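Local coordinates for uncharacterized protein lp_2664 (Lactobacillus plantarum WCFS1, PDB 2PJQ), which is of unknown function but, as an HD-domain family member, may be a metal-dependent phosphohydrolase, although no metal is bound at its putative site, at residues Q36-L41 and A58-H63; R43-D48 and Q125-L130. One frame throughout, in Å; residues are numbered along the deposited sequence.

Contact 1. Residues Q36-L41 and A58-H63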
ATOM      1  N   GLN B  36     -12.106 -14.189   4.065  1.00 10.13           N
ATOM      2  CA  GLN B  36     -13.135 -14.782   3.225  1.00 10.18           C
ATOM      3  C   GLN B  36     -12.555 -15.256   1.918  1.00  9.36           C
ATOM      4  O   GLN B  36     -12.933 -16.318   1.431  1.00  8.75           O
ATOM      5  CB  GLN B  36     -14.262 -13.789   2.941  1.00 12.85           C
ATOM      6  CG  GLN B  36     -14.973 -13.302   4.167  1.00 17.27           C
ATOM      7  CD  GLN B  36     -16.427 -13.000   3.894  1.00 21.52           C
ATOM      8  OE1 GLN B  36     -17.213 -13.910   3.618  1.00 23.90           O
ATOM      9  NE2 GLN B  36     -16.798 -11.719   3.958  1.00 23.54           N
ATOM     10  N   ARG B  37     -11.652 -14.463   1.338  1.00  9.85           N
ATOM     11  CA  ARG B  37     -11.024 -14.859   0.081  1.00 10.52           C
ATOM     12  C   ARG B  37     -10.238 -16.163   0.271  1.00  9.50           C
ATOM     13  O   ARG B  37     -10.356 -17.105  -0.527  1.00  8.40           O
ATOM     14  CB  ARG B  37     -10.071 -13.780  -0.416  1.00 16.68           C
ATOM     15  CG  ARG B  37     -10.708 -12.722  -1.287  1.00 18.03           C
ATOM     16  CD  ARG B  37      -9.624 -11.953  -1.994  1.00 18.33           C
ATOM     17  NE  ARG B  37      -8.749 -11.283  -1.049  1.00 18.69           N
ATOM     18  CZ  ARG B  37      -9.126 -10.230  -0.343  1.00 21.80           C
ATOM     19  NH1 ARG B  37     -10.353  -9.760  -0.503  1.00 21.61           N
ATOM     20  NH2 ARG B  37      -8.289  -9.658   0.521  1.00 23.73           N
ATOM     21  N   VAL B  38      -9.419 -16.205   1.318  1.00  4.65           N
ATOM     22  CA  VAL B  38      -8.659 -17.399   1.602  1.00  3.23           C
ATOM     23  C   VAL B  38      -9.656 -18.528   1.813  1.00  3.18           C
ATOM     24  O   VAL B  38      -9.540 -19.580   1.208  1.00  2.65           O
ATOM     25  CB  VAL B  38      -7.791 -17.253   2.878  1.00  6.36           C
ATOM     26  CG1 VAL B  38      -7.399 -18.633   3.389  1.00  5.95           C
ATOM     27  CG2 VAL B  38      -6.520 -16.459   2.578  1.00  4.69           C
ATOM     28  N   ASN B  39     -10.645 -18.310   2.667  1.00  5.06           N
ATOM     29  CA  ASN B  39     -11.621 -19.351   2.934  1.00  7.71           C
ATOM     30  C   ASN B  39     -12.133 -19.938   1.629  1.00 10.56           C
ATOM     31  O   ASN B  39     -11.927 -21.111   1.338  1.00 10.84           O
ATOM     32  CB  ASN B  39     -12.795 -18.796   3.720  1.00 10.30           C
ATOM     33  CG  ASN B  39     -13.762 -19.873   4.155  1.00 10.65           C
ATOM     34  OD1 ASN B  39     -13.452 -20.667   5.043  1.00 11.83           O
ATOM     35  ND2 ASN B  39     -14.935 -19.914   3.529  1.00  7.71           N
ATOM     36  N   ARG B  40     -12.805 -19.107   0.845  1.00 14.39           N
ATOM     37  CA  ARG B  40     -13.354 -19.518  -0.438  1.00 16.32           C
ATOM     38  C   ARG B  40     -12.333 -20.220  -1.340  1.00 13.89           C
ATOM     39  O   ARG B  40     -12.695 -21.080  -2.139  1.00 13.76           O
ATOM     40  CB  ARG B  40     -13.967 -18.291  -1.115  1.00 27.92           C
ATOM     41  CG  ARG B  40     -13.760 -18.166  -2.610  1.00 37.06           C
ATOM     42  CD  ARG B  40     -14.388 -16.860  -3.072  1.00 45.11           C
ATOM     43  NE  ARG B  40     -13.900 -15.726  -2.291  1.00 52.11           N
ATOM     44  CZ  ARG B  40     -14.346 -14.478  -2.404  1.00 57.29           C
ATOM     45  NH1 ARG B  40     -15.305 -14.182  -3.278  1.00 60.04           N
ATOM     46  NH2 ARG B  40     -13.835 -13.523  -1.638  1.00 59.45           N
ATOM     47  N   LEU B  41     -11.059 -19.859  -1.202  1.00 16.49           N
ATOM     48  CA  LEU B  41      -9.976 -20.484  -1.980  1.00 13.92           C
ATOM     49  C   LEU B  41      -9.651 -21.860  -1.397  1.00 13.11           C
ATOM     50  O   LEU B  41      -9.450 -22.829  -2.131  1.00 13.11           O
ATOM     51  CB  LEU B  41      -8.706 -19.622  -1.935  1.00  8.10           C
ATOM     52  CG  LEU B  41      -8.535 -18.401  -2.842  1.00  7.87           C
ATOM     53  CD1 LEU B  41      -7.427 -17.523  -2.285  1.00  6.95           C
ATOM     54  CD2 LEU B  41      -8.208 -18.841  -4.265  1.00  4.76           C
ATOM     55  N   ALA B  58     -11.018 -24.651   9.009  1.00  6.51           N
ATOM     56  CA  ALA B  58     -10.772 -24.336  10.407  1.00  4.71           C
ATOM     57  C   ALA B  58      -9.381 -23.728  10.499  1.00  5.58           C
ATOM     58  O   ALA B  58      -9.226 -22.584  10.944  1.00  8.11           O
ATOM     59  CB  ALA B  58     -10.863 -25.584  11.243  1.00  1.00           C
ATOM     60  N   ALA B  59      -8.374 -24.473  10.041  1.00  2.72           N
ATOM     61  CA  ALA B  59      -7.007 -23.981  10.082  1.00  2.16           C
ATOM     62  C   ALA B  59      -6.874 -22.761   9.201  1.00  3.81           C
ATOM     63  O   ALA B  59      -6.038 -21.903   9.455  1.00  7.90           O
ATOM     64  CB  ALA B  59      -6.023 -25.065   9.634  1.00  1.00           C
ATOM     65  N   ALA B  60      -7.686 -22.670   8.157  1.00  1.00           N
ATOM     66  CA  ALA B  60      -7.607 -21.514   7.271  1.00  1.00           C
ATOM     67  C   ALA B  60      -8.077 -20.276   8.013  1.00  1.00           C
ATOM     68  O   ALA B  60      -7.440 -19.231   7.973  1.00  1.00           O
ATOM     69  CB  ALA B  60      -8.459 -21.737   6.053  1.00  5.77           C
ATOM     70  N   TRP B  61      -9.205 -20.419   8.701  1.00  9.49           N
ATOM     71  CA  TRP B  61      -9.805 -19.334   9.468  1.00  9.89           C
ATOM     72  C   TRP B  61      -8.880 -18.852  10.562  1.00 10.68           C
ATOM     73  O   TRP B  61      -8.753 -17.653  10.798  1.00 11.23           O
ATOM     74  CB  TRP B  61     -11.107 -19.798  10.139  1.00  6.42           C
ATOM     75  CG  TRP B  61     -12.300 -19.947   9.244  1.00  3.92           C
ATOM     76  CD1 TRP B  61     -13.011 -21.092   9.005  1.00  4.29           C
ATOM     77  CD2 TRP B  61     -12.944 -18.913   8.509  1.00  2.74           C
ATOM     78  NE1 TRP B  61     -14.070 -20.833   8.161  1.00  3.36           N
ATOM     79  CE2 TRP B  61     -14.051 -19.499   7.839  1.00  3.70           C
ATOM     80  CE3 TRP B  61     -12.701 -17.540   8.348  1.00  1.91           C
ATOM     81  CZ2 TRP B  61     -14.909 -18.759   7.020  1.00  2.42           C
ATOM     82  CZ3 TRP B  61     -13.555 -16.804   7.537  1.00  1.26           C
ATOM     83  CH2 TRP B  61     -14.647 -17.418   6.882  1.00  2.77           C
ATOM     84  N   LEU B  62      -8.218 -19.800  11.216  1.00  6.99           N
ATOM     85  CA  LEU B  62      -7.360 -19.489  12.354  1.00  6.33           C
ATOM     86  C   LEU B  62      -5.876 -19.170  12.189  1.00  6.47           C
ATOM     87  O   LEU B  62      -5.213 -18.896  13.179  1.00  6.18           O
ATOM     88  CB  LEU B  62      -7.519 -20.610  13.393  1.00  6.93           C
ATOM     89  CG  LEU B  62      -8.939 -20.904  13.915  1.00  5.56           C
ATOM     90  CD1 LEU B  62      -8.934 -22.210  14.702  1.00  6.63           C
ATOM     91  CD2 LEU B  62      -9.443 -19.762  14.791  1.00  1.58           C
ATOM     92  N   HIS B  63      -5.327 -19.181  10.981  1.00 12.71           N
ATOM     93  CA  HIS B  63      -3.896 -18.880  10.866  1.00 14.75           C
ATOM     94  C   HIS B  63      -3.466 -17.482  11.309  1.00 17.30           C
ATOM     95  O   HIS B  63      -2.489 -17.338  12.040  1.00 18.94           O
ATOM     96  CB  HIS B  63      -3.372 -19.069   9.453  1.00 12.38           C
ATOM     97  CG  HIS B  63      -2.018 -18.461   9.255  1.00 15.09           C
ATOM     98  ND1 HIS B  63      -1.753 -17.531   8.274  1.00 14.53           N
ATOM     99  CD2 HIS B  63      -0.878 -18.578   9.982  1.00 16.32           C
ATOM    100  CE1 HIS B  63      -0.511 -17.098   8.409  1.00 16.01           C
ATOM    101  NE2 HIS B  63       0.041 -17.717   9.440  1.00 14.35           N
TER
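N39 lies over one face of the W61 indole, and its side chain can be followed outward along that ring. N39 CB, 3.9 Å from W61 CH2, sits above the six-membered ring: it is 4.1 Å from the centroid and 22° off the normal, a CH-pi contact. N39 CG comes next, 3.3 Å from W61 CZ2 and displaced toward the rim. It is placed there because chi1 of N39 (-174°) sets CG anti to the backbone N. At the tip the two branches part. N39 OD1 carries on to the CE2 corner, 3.1 Å from W61 CE2 and about as near W61 CZ2, while N39 ND2 stays nearer the benzo rim, 3.7 Å from W61 CZ2. Amide and ring planes are tilted 28° from each other. W61 NE1 is close to N39 OD1, but the angle is poor and no hydrogen bond forms. The contact joins helix 32-49 to helix 53-62, two neighbouring helices of the all-helical HD domain, the second leading into H63 of a possible HD-type site. Beside this CH-pi contact the helices meet through small apolar groups, V38 CG1 resting 4.2 Å from A60 CB, and the nearest CA atoms, of N39 and A60, are 6.3 Å apart. Helix 9-22 adds L12 and Q16 against the indole, and V124 of helix 119-130 packs on A60. R37, on another side of helix 32-49, forms a salt bridge through NE with D131 OD1 and packs against D220 of the second subunit.

Contact 2. Residues R43-D48 and Q125-L130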
ATOM      1  N   ARG B  43     -11.569 -23.812   0.224  1.00  9.30           N
ATOM      2  CA  ARG B  43     -12.652 -24.727  -0.093  1.00  9.79           C
ATOM      3  C   ARG B  43     -12.530 -25.302  -1.494  1.00  9.87           C
ATOM      4  O   ARG B  43     -12.644 -26.504  -1.673  1.00 10.68           O
ATOM      5  CB  ARG B  43     -13.992 -24.024   0.098  1.00 14.41           C
ATOM      6  CG  ARG B  43     -15.213 -24.930  -0.039  1.00 16.22           C
ATOM      7  CD  ARG B  43     -16.494 -24.091   0.001  1.00 16.47           C
ATOM      8  NE  ARG B  43     -16.729 -23.507   1.317  1.00 14.48           N
ATOM      9  CZ  ARG B  43     -17.201 -24.195   2.353  1.00 17.35           C
ATOM     10  NH1 ARG B  43     -17.491 -25.485   2.210  1.00 16.76           N
ATOM     11  NH2 ARG B  43     -17.366 -23.607   3.537  1.00 18.38           N
ATOM     12  N   ARG B  44     -12.284 -24.474  -2.496  1.00  8.46           N
ATOM     13  CA  ARG B  44     -12.156 -25.034  -3.831  1.00 10.76           C
ATOM     14  C   ARG B  44     -10.968 -25.999  -3.897  1.00 11.83           C
ATOM     15  O   ARG B  44     -11.097 -27.135  -4.358  1.00 12.11           O
ATOM     16  CB  ARG B  44     -11.969 -23.946  -4.888  1.00 14.87           C
ATOM     17  CG  ARG B  44     -11.826 -24.565  -6.262  1.00 17.72           C
ATOM     18  CD  ARG B  44     -11.221 -23.659  -7.295  1.00 19.98           C
ATOM     19  NE  ARG B  44     -10.813 -24.467  -8.440  1.00 24.99           N
ATOM     20  CZ  ARG B  44     -10.163 -24.005  -9.506  1.00 27.04           C
ATOM     21  NH1 ARG B  44      -9.835 -22.722  -9.595  1.00 28.74           N
ATOM     22  NH2 ARG B  44      -9.829 -24.834 -10.484  1.00 29.19           N
ATOM     23  N   LEU B  45      -9.815 -25.529  -3.431  1.00 15.23           N
ATOM     24  CA  LEU B  45      -8.584 -26.316  -3.434  1.00 16.01           C
ATOM     25  C   LEU B  45      -8.711 -27.623  -2.664  1.00 15.79           C
ATOM     26  O   LEU B  45      -8.229 -28.656  -3.116  1.00 17.14           O
ATOM     27  CB  LEU B  45      -7.433 -25.485  -2.846  1.00 15.63           C
ATOM     28  CG  LEU B  45      -6.248 -25.006  -3.706  1.00 16.08           C
ATOM     29  CD1 LEU B  45      -6.681 -24.504  -5.089  1.00 12.58           C
ATOM     30  CD2 LEU B  45      -5.540 -23.898  -2.930  1.00 15.54           C
ATOM     31  N   ALA B  46      -9.350 -27.580  -1.500  1.00 14.77           N
ATOM     32  CA  ALA B  46      -9.502 -28.790  -0.704  1.00 16.42           C
ATOM     33  C   ALA B  46     -10.242 -29.843  -1.525  1.00 17.17           C
ATOM     34  O   ALA B  46      -9.802 -30.995  -1.635  1.00 15.59           O
ATOM     35  CB  ALA B  46     -10.261 -28.492   0.595  1.00 13.69           C
ATOM     36  N   LYS B  47     -11.358 -29.440  -2.122  1.00 16.60           N
ATOM     37  CA  LYS B  47     -12.143 -30.363  -2.916  1.00 17.34           C
ATOM     38  C   LYS B  47     -11.370 -30.935  -4.098  1.00 16.69           C
ATOM     39  O   LYS B  47     -11.358 -32.147  -4.312  1.00 15.71           O
ATOM     40  CB  LYS B  47     -13.420 -29.670  -3.339  1.00 21.69           C
ATOM     41  CG  LYS B  47     -14.163 -29.199  -2.085  1.00 26.69           C
ATOM     42  CD  LYS B  47     -15.602 -28.793  -2.342  1.00 30.12           C
ATOM     43  CE  LYS B  47     -16.265 -28.356  -1.045  1.00 32.15           C
ATOM     44  NZ  LYS B  47     -17.724 -28.094  -1.226  1.00 35.11           N
ATOM     45  N   ASP B  48     -10.700 -30.074  -4.849  1.00 16.63           N
ATOM     46  CA  ASP B  48      -9.910 -30.533  -5.974  1.00 15.55           C
ATOM     47  C   ASP B  48      -8.902 -31.601  -5.542  1.00 16.04           C
ATOM     48  O   ASP B  48      -8.617 -32.532  -6.293  1.00 17.11           O
ATOM     49  CB  ASP B  48      -9.187 -29.346  -6.599  1.00 19.13           C
ATOM     50  CG  ASP B  48     -10.027 -28.647  -7.646  1.00 20.52           C
ATOM     51  OD1 ASP B  48     -11.234 -28.448  -7.409  1.00 18.47           O
ATOM     52  OD2 ASP B  48      -9.477 -28.288  -8.705  1.00 21.08           O
ATOM     53  N   GLN B 125      -1.930 -23.389   3.246  1.00 13.89           N
ATOM     54  CA  GLN B 125      -0.788 -22.615   2.773  1.00 13.71           C
ATOM     55  C   GLN B 125      -0.978 -22.066   1.352  1.00 13.13           C
ATOM     56  O   GLN B 125      -0.806 -20.864   1.104  1.00 11.38           O
ATOM     57  CB  GLN B 125       0.474 -23.474   2.831  1.00 10.50           C
ATOM     58  CG  GLN B 125       1.673 -22.814   2.204  1.00 12.35           C
ATOM     59  CD  GLN B 125       2.949 -23.603   2.392  1.00 13.96           C
ATOM     60  OE1 GLN B 125       3.529 -23.623   3.480  1.00 11.73           O
ATOM     61  NE2 GLN B 125       3.397 -24.262   1.325  1.00 16.04           N
ATOM     62  N   ASP B 126      -1.320 -22.945   0.416  1.00  9.42           N
ATOM     63  CA  ASP B 126      -1.525 -22.515  -0.961  1.00  8.48           C
ATOM     64  C   ASP B 126      -2.619 -21.467  -1.047  1.00  9.56           C
ATOM     65  O   ASP B 126      -2.548 -20.536  -1.839  1.00 10.49           O
ATOM     66  CB  ASP B 126      -1.891 -23.705  -1.836  1.00  7.14           C
ATOM     67  CG  ASP B 126      -0.697 -24.563  -2.164  1.00  5.81           C
ATOM     68  OD1 ASP B 126       0.445 -24.087  -1.963  1.00  9.51           O
ATOM     69  OD2 ASP B 126      -0.897 -25.701  -2.637  1.00  1.00           O
ATOM     70  N   ALA B 127      -3.641 -21.617  -0.222  1.00 12.12           N
ATOM     71  CA  ALA B 127      -4.733 -20.666  -0.227  1.00 12.99           C
ATOM     72  C   ALA B 127      -4.256 -19.319   0.299  1.00 14.02           C
ATOM     73  O   ALA B 127      -4.513 -18.273  -0.304  1.00 13.71           O
ATOM     74  CB  ALA B 127      -5.866 -21.184   0.624  1.00 13.52           C
ATOM     75  N   ASP B 128      -3.542 -19.351   1.418  1.00 11.80           N
ATOM     76  CA  ASP B 128      -3.062 -18.123   2.027  1.00 11.06           C
ATOM     77  C   ASP B 128      -2.106 -17.360   1.114  1.00 10.83           C
ATOM     78  O   ASP B 128      -2.247 -16.153   0.931  1.00 10.33           O
ATOM     79  CB  ASP B 128      -2.379 -18.429   3.357  1.00 14.69           C
ATOM     80  CG  ASP B 128      -2.432 -17.260   4.308  1.00 18.59           C
ATOM     81  OD1 ASP B 128      -3.551 -16.915   4.744  1.00 22.57           O
ATOM     82  OD2 ASP B 128      -1.370 -16.680   4.618  1.00 20.14           O
ATOM     83  N   ARG B 129      -1.130 -18.057   0.546  1.00 13.24           N
ATOM     84  CA  ARG B 129      -0.168 -17.405  -0.337  1.00 12.46           C
ATOM     85  C   ARG B 129      -0.841 -16.922  -1.599  1.00 11.22           C
ATOM     86  O   ARG B 129      -0.537 -15.838  -2.097  1.00 10.51           O
ATOM     87  CB  ARG B 129       0.975 -18.358  -0.684  1.00 13.42           C
ATOM     88  CG  ARG B 129       1.913 -18.578   0.489  1.00 14.80           C
ATOM     89  CD  ARG B 129       2.869 -19.736   0.283  1.00 15.61           C
ATOM     90  NE  ARG B 129       3.625 -19.974   1.504  1.00 19.24           N
ATOM     91  CZ  ARG B 129       4.584 -20.884   1.636  1.00 22.02           C
ATOM     92  NH1 ARG B 129       4.922 -21.659   0.608  1.00 19.76           N
ATOM     93  NH2 ARG B 129       5.205 -21.018   2.804  1.00 22.80           N
ATOM     94  N   LEU B 130      -1.772 -17.723  -2.103  1.00  9.50           N
ATOM     95  CA  LEU B 130      -2.488 -17.370  -3.323  1.00  8.02           C
ATOM     96  C   LEU B 130      -3.128 -15.995  -3.253  1.00  6.73           C
ATOM     97  O   LEU B 130      -3.428 -15.406  -4.279  1.00  6.24           O
ATOM     98  CB  LEU B 130      -3.550 -18.421  -3.632  1.00  4.72           C
ATOM     99  CG  LEU B 130      -3.050 -19.511  -4.571  1.00  3.51           C
ATOM    100  CD1 LEU B 130      -4.156 -20.477  -4.816  1.00  3.04           C
ATOM    101  CD2 LEU B 130      -2.598 -18.891  -5.892  1.00  6.46           C
TER
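L45 reaches from helix 32-49 to helix 119-130 with a single methyl, CD2, which makes all the close contacts between R43-D48 and Q125-L130. Both helices belong to the all-helical core of the HD domain; here they run closer to antiparallel than parallel, at 144°, with their local axes 10.0 Å apart. L45 CD2 meets D126 CB at 3.8 Å, and the side chains of L45 and D126 cross at about a right angle. L45 CD2 also approaches the backbone of the next residue, 4.0 Å from A127 N. The side chain of that alanine is more distant, with A127 CB 4.5 Å from L45 CD2. One helical turn on from D126, L130 CD1 lies 4.1 Å from L45 CD2. The methyl therefore rests across a turn of the opposing helix, touching D126, A127 and L130, all buried, with no hydrogen bond between the segments.

D126 presents its aliphatic CB to the leucine and sends its charge elsewhere. With chi1 at -76°, CG lies anti to the carbonyl carbon, and the buried carboxylate is satisfied by two backbone N-H groups: N191 N binds OD1 and T192 N binds OD2. This grip on both oxygens limits rotation of the carboxylate and ties helix 119-130 to the loop before helix 193-198. The same region closes round the leucines, with T192 and T194 packing on L45 and A195 on L130. D48 OD2 is hydrogen-bonded to T194 OG1 of helix 193-198; within helix 32-49 it is also 3.9 Å from R44 NH2, a long salt bridge.

How the contacts relate
Contacts 1 and 2 share helix 32-49, which packs on helix 53-62 through Q36-L41 and on helix 119-130 through R43-D48; their centres are 9 Å apart. Helix 119-130 also reaches contact 1 directly: L41 CD1 lies 3.6 Å from A127 O, and V38 CG2 packs 3.7 Å from D128 OD1. Between the second segments, H63 ND1 comes within 3.8 Å of D128 OD2. With H34 and D64 these two residues form an H...HD...D pattern whose side chains converge, consistent with an HD-type metal site, though no metal is bound to them here. H34 and D128 lie on two of these helices, and H63 and D64 stand around the C-terminal end of helix 53-62.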